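Local coordinates for protein beta-glucosidase (Chaetomella raphigera, PDB 6JXG) that is a secreted family 3 beta-glucosidase that probably hydrolyses terminal, non-reducing beta-D-glucosyl residues, releasing beta-D-glucose in cellulose breakdown, at residues T143-Q146 with Q151-A154; H378-W383 with A388-L393; S420-A425 with T464-A469; D491-S496 with Q568-F573. One frame throughout, in Å; residues are numbered along the deposited sequence.

Contact 1: residues T143-Q146 with Q151-A154; sequences TGMQ and QACA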
# COMPACT_ATOMS: atom_id res chain seq x y z
N THR A 143 -12.56 3.82 2.10
CA THR A 143 -13.74 4.34 2.84
C THR A 143 -13.41 5.76 3.34
O THR A 143 -14.27 6.64 3.32
CB THR A 143 -14.14 3.41 3.98
OG1 THR A 143 -14.44 2.12 3.45
CG2 THR A 143 -15.34 3.99 4.66
N GLY A 144 -12.21 5.98 3.81
CA GLY A 144 -11.76 7.29 4.19
C GLY A 144 -11.83 8.29 3.06
O GLY A 144 -12.35 9.40 3.19
N MET A 145 -11.18 7.95 1.97
CA MET A 145 -11.10 8.83 0.83
C MET A 145 -12.49 9.24 0.32
O MET A 145 -12.78 10.44 0.11
CB MET A 145 -10.36 8.13 -0.30
CG MET A 145 -8.86 8.02 -0.09
SD MET A 145 -8.01 7.00 -1.33
CE MET A 145 -7.98 8.06 -2.77
N GLN A 146 -13.32 8.24 0.14
CA GLN A 146 -14.66 8.46 -0.41
C GLN A 146 -15.62 9.09 0.62
O GLN A 146 -16.49 9.89 0.23
CB GLN A 146 -15.20 7.19 -1.05
CG GLN A 146 -14.26 6.71 -2.16
CD GLN A 146 -14.81 5.72 -3.13
OE1 GLN A 146 -14.21 5.50 -4.20
NE2 GLN A 146 -15.89 5.06 -2.78
N GLN A 151 -13.49 10.31 -5.46
CA GLN A 151 -13.55 8.93 -5.97
C GLN A 151 -12.14 8.30 -5.82
O GLN A 151 -11.14 8.89 -6.23
CB GLN A 151 -13.91 8.93 -7.46
CG GLN A 151 -15.27 9.54 -7.75
CD GLN A 151 -15.63 9.62 -9.24
OE1 GLN A 151 -15.95 10.73 -9.80
NE2 GLN A 151 -15.59 8.49 -9.90
N ALA A 152 -12.05 7.16 -5.19
CA ALA A 152 -10.80 6.44 -5.13
C ALA A 152 -10.68 5.54 -6.36
O ALA A 152 -11.64 5.32 -7.11
CB ALA A 152 -10.74 5.59 -3.84
N CYS A 153 -9.46 5.08 -6.60
CA CYS A 153 -9.10 4.31 -7.76
C CYS A 153 -8.12 3.22 -7.28
O CYS A 153 -6.90 3.45 -7.15
CB CYS A 153 -8.41 5.17 -8.82
SG CYS A 153 -8.04 4.20 -10.36
N ALA A 154 -8.63 2.03 -7.11
CA ALA A 154 -7.79 0.90 -6.82
C ALA A 154 -6.96 0.48 -8.04
O ALA A 154 -7.50 0.12 -9.12
CB ALA A 154 -8.64 -0.29 -6.34

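Contact 2: residues H378-W383 with A388-L393; sequences HLAMGW and ADFPYL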
# COMPACT_ATOMS: atom_id res chain seq x y z
N HIS A 378 17.78 12.41 3.66
CA HIS A 378 16.72 11.67 4.31
C HIS A 378 15.70 11.12 3.35
O HIS A 378 15.18 11.85 2.53
CB HIS A 378 16.05 12.49 5.35
CG HIS A 378 15.20 11.65 6.23
ND1 HIS A 378 15.66 10.50 6.82
CD2 HIS A 378 13.89 11.75 6.56
CE1 HIS A 378 14.68 9.95 7.51
NE2 HIS A 378 13.59 10.68 7.36
N LEU A 379 15.46 9.82 3.44
CA LEU A 379 14.59 9.15 2.54
C LEU A 379 13.19 9.00 3.17
O LEU A 379 13.08 8.31 4.22
CB LEU A 379 15.13 7.75 2.18
CG LEU A 379 14.23 6.91 1.29
CD1 LEU A 379 14.19 7.52 -0.12
CD2 LEU A 379 14.71 5.51 1.16
N ALA A 380 12.16 9.55 2.51
CA ALA A 380 10.82 9.53 3.09
C ALA A 380 9.72 9.15 2.15
O ALA A 380 8.54 9.07 2.53
CB ALA A 380 10.53 10.86 3.77
N MET A 381 10.14 8.74 0.95
CA MET A 381 9.24 8.43 -0.16
C MET A 381 10.16 7.70 -1.21
O MET A 381 11.30 8.16 -1.43
CB MET A 381 8.83 9.80 -0.71
CG MET A 381 7.74 9.74 -1.61
SD MET A 381 7.06 11.23 -2.06
CE MET A 381 6.59 12.00 -0.52
N GLY A 382 9.68 6.66 -1.84
CA GLY A 382 10.22 6.19 -3.14
C GLY A 382 9.93 7.06 -4.36
O GLY A 382 9.50 8.19 -4.24
N TRP A 383 10.30 6.61 -5.57
CA TRP A 383 10.18 7.52 -6.72
C TRP A 383 9.11 7.06 -7.70
O TRP A 383 8.68 5.92 -7.69
CB TRP A 383 11.49 7.68 -7.48
CG TRP A 383 12.00 6.52 -8.19
CD1 TRP A 383 11.54 6.03 -9.38
CD2 TRP A 383 13.15 5.70 -7.85
NE1 TRP A 383 12.32 4.97 -9.78
CE2 TRP A 383 13.28 4.72 -8.86
CE3 TRP A 383 14.04 5.69 -6.78
CZ2 TRP A 383 14.29 3.73 -8.84
CZ3 TRP A 383 15.09 4.72 -6.79
CH2 TRP A 383 15.18 3.75 -7.80
N ALA A 388 4.63 13.09 -4.05
CA ALA A 388 4.11 14.44 -3.77
C ALA A 388 5.33 15.29 -3.43
O ALA A 388 6.36 14.73 -3.11
CB ALA A 388 3.18 14.46 -2.61
N ASP A 389 5.14 16.61 -3.49
CA ASP A 389 6.19 17.58 -3.11
C ASP A 389 6.03 17.75 -1.61
O ASP A 389 4.91 17.85 -1.13
CB ASP A 389 6.00 18.89 -3.83
CG ASP A 389 6.52 18.84 -5.28
OD1 ASP A 389 6.83 17.75 -5.83
OD2 ASP A 389 6.63 19.95 -5.84
N PHE A 390 7.12 17.60 -0.85
CA PHE A 390 7.07 17.80 0.57
C PHE A 390 6.82 19.27 0.86
O PHE A 390 7.52 20.11 0.27
CB PHE A 390 8.40 17.45 1.23
CG PHE A 390 8.80 16.00 1.13
CD1 PHE A 390 8.31 15.11 2.01
CD2 PHE A 390 9.71 15.56 0.15
CE1 PHE A 390 8.72 13.78 1.99
CE2 PHE A 390 10.12 14.25 0.11
CZ PHE A 390 9.61 13.35 1.02
N PRO A 391 5.86 19.60 1.75
CA PRO A 391 5.78 21.01 2.20
C PRO A 391 6.94 21.35 3.16
O PRO A 391 7.27 22.51 3.32
CB PRO A 391 4.44 21.10 2.96
CG PRO A 391 4.14 19.68 3.35
CD PRO A 391 4.85 18.75 2.39
N TYR A 392 7.55 20.33 3.72
CA TYR A 392 8.72 20.40 4.62
C TYR A 392 9.05 18.92 4.84
O TYR A 392 8.25 18.05 4.48
CB TYR A 392 8.37 21.10 5.94
CG TYR A 392 7.30 20.45 6.75
CD1 TYR A 392 7.59 19.41 7.64
CD2 TYR A 392 5.96 20.82 6.62
CE1 TYR A 392 6.60 18.77 8.36
CE2 TYR A 392 4.97 20.20 7.37
CZ TYR A 392 5.30 19.13 8.22
OH TYR A 392 4.28 18.49 8.96
N LEU A 393 10.23 18.61 5.33
CA LEU A 393 10.53 17.20 5.69
C LEU A 393 11.32 17.27 6.98
O LEU A 393 12.43 17.83 6.99
CB LEU A 393 11.33 16.50 4.58
CG LEU A 393 11.88 15.11 4.95
CD1 LEU A 393 10.75 14.19 5.35
CD2 LEU A 393 12.69 14.54 3.79

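Contact 3: residues S420-A425 with T464-A469; sequences SAAASA and TALVQA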
# COMPACT_ATOMS: atom_id res chain seq x y z
N SER A 420 35.33 6.83 6.74
CA SER A 420 36.42 7.28 7.59
C SER A 420 35.88 8.33 8.51
O SER A 420 36.19 8.32 9.66
CB SER A 420 37.60 7.84 6.74
OG SER A 420 37.01 8.64 5.70
N ALA A 421 35.06 9.24 8.02
CA ALA A 421 34.48 10.27 8.91
C ALA A 421 33.47 9.68 9.92
O ALA A 421 33.31 10.19 11.03
CB ALA A 421 33.77 11.34 8.08
N ALA A 422 32.79 8.62 9.47
CA ALA A 422 31.90 7.84 10.32
C ALA A 422 32.64 7.20 11.52
O ALA A 422 32.21 7.37 12.66
CB ALA A 422 31.23 6.75 9.49
N ALA A 423 33.72 6.48 11.24
CA ALA A 423 34.48 5.82 12.35
C ALA A 423 35.05 6.89 13.26
O ALA A 423 35.09 6.76 14.51
CB ALA A 423 35.58 4.93 11.79
N SER A 424 35.43 7.99 12.63
CA SER A 424 35.97 9.09 13.36
C SER A 424 34.95 9.66 14.31
O SER A 424 35.25 9.85 15.51
CB SER A 424 36.51 10.17 12.42
OG SER A 424 37.06 11.17 13.22
N ALA A 425 33.73 9.94 13.84
CA ALA A 425 32.73 10.49 14.75
C ALA A 425 32.29 9.48 15.79
O ALA A 425 31.98 9.90 16.90
CB ALA A 425 31.49 10.97 13.95
N THR A 464 25.81 -0.95 4.39
CA THR A 464 26.38 -2.01 5.27
C THR A 464 27.82 -1.58 5.74
O THR A 464 28.15 -1.55 6.96
CB THR A 464 26.36 -3.36 4.58
OG1 THR A 464 25.01 -3.87 4.57
CG2 THR A 464 27.31 -4.39 5.35
N ALA A 465 28.61 -1.16 4.76
CA ALA A 465 29.97 -0.67 5.02
C ALA A 465 30.01 0.54 5.95
O ALA A 465 30.85 0.63 6.84
CB ALA A 465 30.72 -0.44 3.70
N LEU A 466 29.03 1.45 5.87
CA LEU A 466 28.92 2.50 6.85
C LEU A 466 28.71 2.01 8.27
O LEU A 466 29.35 2.51 9.26
CB LEU A 466 27.78 3.49 6.48
CG LEU A 466 27.73 4.79 7.27
CD1 LEU A 466 29.01 5.57 7.08
CD2 LEU A 466 26.50 5.60 6.79
N VAL A 467 27.75 1.12 8.45
CA VAL A 467 27.51 0.52 9.75
C VAL A 467 28.76 -0.21 10.27
O VAL A 467 29.11 0.00 11.40
CB VAL A 467 26.31 -0.45 9.78
CG1 VAL A 467 26.05 -0.93 11.22
CG2 VAL A 467 25.08 0.32 9.31
N GLN A 468 29.42 -0.99 9.42
CA GLN A 468 30.66 -1.70 9.82
C GLN A 468 31.75 -0.71 10.34
O GLN A 468 32.39 -0.98 11.37
CB GLN A 468 31.17 -2.48 8.66
CG GLN A 468 30.39 -3.72 8.43
CD GLN A 468 30.68 -4.38 7.13
OE1 GLN A 468 31.11 -3.74 6.18
NE2 GLN A 468 30.47 -5.69 7.08
N ALA A 469 31.90 0.43 9.67
CA ALA A 469 32.79 1.51 10.10
C ALA A 469 32.42 2.08 11.47
O ALA A 469 33.30 2.38 12.32
CB ALA A 469 32.82 2.62 9.06

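Contact 4: residues D491-S496 with Q568-F573; sequences DILALS and QPRFEF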
# COMPACT_ATOMS: atom_id res chain seq x y z
N ASP A 491 24.88 -9.07 7.67
CA ASP A 491 26.14 -8.37 7.95
C ASP A 491 26.08 -7.38 9.10
O ASP A 491 27.09 -7.17 9.84
CB ASP A 491 26.62 -7.61 6.71
CG ASP A 491 27.04 -8.52 5.60
OD1 ASP A 491 27.30 -9.69 5.90
OD2 ASP A 491 26.98 -8.09 4.41
N ILE A 492 24.93 -6.73 9.27
CA ILE A 492 24.78 -5.75 10.31
C ILE A 492 24.64 -6.46 11.64
O ILE A 492 25.31 -6.07 12.61
CB ILE A 492 23.60 -4.81 10.03
CG1 ILE A 492 24.04 -3.93 8.88
CG2 ILE A 492 23.18 -4.06 11.29
CD1 ILE A 492 22.96 -3.00 8.34
N LEU A 493 23.83 -7.51 11.68
CA LEU A 493 23.58 -8.29 12.87
C LEU A 493 24.81 -9.03 13.45
O LEU A 493 24.89 -9.30 14.65
CB LEU A 493 22.49 -9.33 12.56
CG LEU A 493 21.05 -8.78 12.39
CD1 LEU A 493 20.16 -9.81 11.74
CD2 LEU A 493 20.48 -8.28 13.69
N ALA A 494 25.76 -9.29 12.61
CA ALA A 494 27.00 -9.96 13.01
C ALA A 494 27.90 -9.02 13.79
O ALA A 494 28.90 -9.45 14.29
CB ALA A 494 27.74 -10.49 11.79
N LEU A 495 27.53 -7.76 13.90
CA LEU A 495 28.34 -6.79 14.62
C LEU A 495 27.97 -6.71 16.06
O LEU A 495 26.86 -6.28 16.38
CB LEU A 495 28.23 -5.40 13.98
CG LEU A 495 28.68 -5.37 12.51
CD1 LEU A 495 28.14 -4.09 11.83
CD2 LEU A 495 30.21 -5.42 12.39
N SER A 496 28.88 -7.08 16.96
CA SER A 496 28.50 -7.12 18.36
C SER A 496 28.21 -5.73 18.95
O SER A 496 27.42 -5.61 19.85
CB SER A 496 29.56 -7.86 19.18
OG SER A 496 30.72 -7.05 19.12
N GLN A 568 13.75 -20.74 8.13
CA GLN A 568 13.72 -19.77 9.19
C GLN A 568 14.11 -18.38 8.63
O GLN A 568 15.20 -18.19 8.10
CB GLN A 568 14.68 -20.12 10.36
CG GLN A 568 14.22 -21.23 11.30
CD GLN A 568 15.01 -22.50 11.06
OE1 GLN A 568 16.25 -22.50 11.15
NE2 GLN A 568 14.31 -23.61 10.74
N PRO A 569 13.22 -17.40 8.83
CA PRO A 569 13.58 -16.07 8.40
C PRO A 569 14.44 -15.50 9.46
O PRO A 569 14.52 -16.10 10.57
CB PRO A 569 12.19 -15.36 8.32
CG PRO A 569 11.21 -16.16 9.13
CD PRO A 569 11.85 -17.50 9.38
N ARG A 570 14.98 -14.30 9.23
CA ARG A 570 15.66 -13.60 10.31
C ARG A 570 14.63 -12.90 11.17
O ARG A 570 14.62 -13.08 12.38
CB ARG A 570 16.68 -12.65 9.77
CG ARG A 570 17.26 -11.72 10.80
CD ARG A 570 17.90 -12.52 11.97
NE ARG A 570 19.05 -13.27 11.51
CZ ARG A 570 19.56 -14.35 12.10
NH1 ARG A 570 19.03 -14.84 13.20
NH2 ARG A 570 20.60 -14.95 11.57
N PHE A 571 13.76 -12.10 10.56
CA PHE A 571 12.62 -11.51 11.25
C PHE A 571 11.38 -11.85 10.40
O PHE A 571 11.35 -11.53 9.20
CB PHE A 571 12.80 -10.02 11.38
CG PHE A 571 14.08 -9.63 12.10
CD1 PHE A 571 14.25 -9.97 13.42
CD2 PHE A 571 15.05 -8.89 11.45
CE1 PHE A 571 15.43 -9.60 14.12
CE2 PHE A 571 16.20 -8.51 12.13
CZ PHE A 571 16.39 -8.88 13.46
N GLU A 572 10.43 -12.55 11.03
CA GLU A 572 9.25 -13.00 10.35
C GLU A 572 8.21 -11.91 10.10
O GLU A 572 8.16 -10.86 10.79
CB GLU A 572 8.63 -14.16 11.14
CG GLU A 572 8.02 -13.75 12.48
CD GLU A 572 8.96 -13.76 13.70
OE1 GLU A 572 10.20 -13.80 13.54
OE2 GLU A 572 8.41 -13.68 14.81
N PHE A 573 7.35 -12.18 9.13
CA PHE A 573 6.13 -11.39 8.95
C PHE A 573 5.40 -11.26 10.28
O PHE A 573 5.23 -12.24 10.97
CB PHE A 573 5.26 -12.06 7.90
CG PHE A 573 3.90 -11.40 7.66
CD1 PHE A 573 3.74 -10.36 6.71
CD2 PHE A 573 2.80 -11.78 8.41
CE1 PHE A 573 2.50 -9.75 6.50
CE2 PHE A 573 1.55 -11.19 8.17
CZ PHE A 573 1.40 -10.18 7.21

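Contact 1: residues T143-Q146 with Q151-A154
Gln146 turns its CG to the side opposite its own carbonyl carbon (chi1 -58°) and then runs out extended, which carries the amide from the last turn of its helix to the backbone of Ala152. There OE1 accepts the N-H of Ala152, with 2.9 Å between Ala152 N and Gln146 OE1. The bond is nearly straight, 160° at the hydrogen. The donor lies in the plane of the amide and meets a lone pair of OE1, with a C=O...N angle of 123°. The same oxygen also accepts Ala195 N, while NE2 donates to Asn193 O, so the amide plane is held by three backbone partners and its rotation is fixed. An apolar touch lies beside this polar one. Met145 bends at its third torsion, and its terminal methyl CE comes to rest 3.9 Å from CB of Ala152; that CB also lies 3.5 Å from Gln146 OE1. A leucine at Gln146 could form none of these bonds and would probably leave the N-H groups of Ala152 and Ala195 without this acceptor and Asn193 O without this donor. Helix 131-147 is thereby tied to strand 151-157, which follows it after a short connection, an alpha-to-beta passage of the TIM-barrel-like N-terminal domain, in which the strand runs parallel to its neighbours 105-106 and 196-199.

Contact 2: residues H378-W383 with A388-L393
The Phe390 ring is approached obliquely across the contact by CE of Met381 and CB of Ala380, while CD2 of Leu393, from its own segment, lies over one face, 4.3 Å above the plane and displaced toward the rim. The methyl CE of Met381 makes an off-centre CH-pi contact, 4.1 Å from the centroid of the Phe390 ring and 30° off its normal. With SD farther out and likewise oblique, the pair is a Met-aromatic contact. CB of Ala380 packs 3.8 Å from CZ of Phe390. The imidazole of His378 is met at its edge, where its CD2 lies 4.1 Å from CD2 of Leu393; both ring nitrogens are engaged outside the contact, ND1 with Asp358 O and NE2 with Ser511 OG. Both segments belong to the long loop that leads from strand 351-355 to helix 396-406 in the family 3 C-terminal domain, and the loop doubles back here so that its two limbs enclose a small apolar core. Leu393 completes that core, its CD1 3.7 Å from CB of Ala380. Met381 holds CG anti to its backbone nitrogen (chi1 -167°) and bends only at the last torsion, so that the thioether crosses to the other limb and CE turns toward the ring. Its sulfur is approached by the N-H of Ala388 in a weak hydrogen bond, with Ala388 N 3.7 Å from Met381 SD. With an alanine in place of Met381 the thioether is gone, and Phe390 would probably lose the CE and SD contacts and Ala388 N its weak sulfur partner, with a gap opened beside the ring.

Contact 3: residues S420-A425 with T464-A469
Helices 420-425 and 464-469 run in roughly the same direction; the axes of the two segments cross at -32° and approach to 8.6 Å, with the closest CA atoms, those of Ala423 and Ala469, 5.1 Å apart. Small side chains make this possible. Ala422 directs its methyl at the other helix, where CB meets the CD1 branch of Leu466 at 3.5 Å, tighter than a usual van der Waals contact. Leu466 reaches across because its CG stands opposite the backbone nitrogen (chi1 -168°), which swings CD1 toward the neighbouring helix although its CB does not point there. Both helices are connections in the alpha/beta fold of the C-terminal domain: in chain order, helix 419-427 connects the parallel strands 410-414 and 431-438, and helix 463-471, after the short strands 446-447 and 450-451, leads from 431-438 to 477-483, each forming part of a beta-alpha-beta crossover. They lie side by side on the sheet, and Ala422 and Leu466 both also rest on Ile355 of strand 351-355. Closer to the C-terminal end of the pair, Ala469 faces the gap, its CB 4.4 Å from CB of Ala422. Ala423 is set further round its helix and uses its methyl differently, placing CB 3.5 Å from the carbonyl oxygen of Ala469, an oxygen that also accepts a hydrogen bond from Ser472 OG.

Contact 4: residues D491-S496 with Q568-F573
A single leucine, Leu493, makes this apolar contact at the partly exposed margin of the C-terminal domain, packing from the short helix that begins at Glu490 against two consecutive residues of the loop 568-573. CD1 mainly serves Arg570 and lies alongside its aliphatic part, 3.5 Å from its CD and 3.6 Å from its CG, the two side chains sliding past each other in opposite directions. CD2 comes to the edge of the Phe571 ring, near the ring plane and 4.1 Å from CZ. In Arg570 the first torsion (170°) places CG over one face of Phe571, 3.6 Å above the plane, and the bend at the second (57°) lays CD along Leu493 CD1. A further bend at the third turns the guanidinium away toward Glu490, with which Arg570 NH2 forms a salt bridge, so the arginine is held both by its chain and by its charged end. Arg570 and Phe571 both face Ile533 as a classic beta bulge, consistent with two consecutive side chains reaching the same leucine. Leu493 and Phe571 also both touch Thr338 of strand 335-339, and Leu493 touches Ile501 of the adjoining strand 498-503.

How the contacts relate
Contacts 2, 3 and 4 all belong to the family 3 C-terminal domain, whereas contact 1 lies in the TIM-barrel-like N-terminal domain; the centres of contacts 1 and 2 are about 22 Å apart, their nearest atoms about 13 Å. Only contacts 3 and 4 touch: Thr464 CG2 packs 3.6 Å from Asp491 CB, and Val467 CG1 lies 3.8 Å from Leu495 CD1, so helix 463-471 takes part in one contact and borders the other. Contact 2 comes within about 11 Å of contact 3, nearest atoms. The side chain of Phe390 in contact 2 is about 12 Å from a bound N-acetylglucosamine, a sugar of a protein-attached glycan and not a substrate in a pocket.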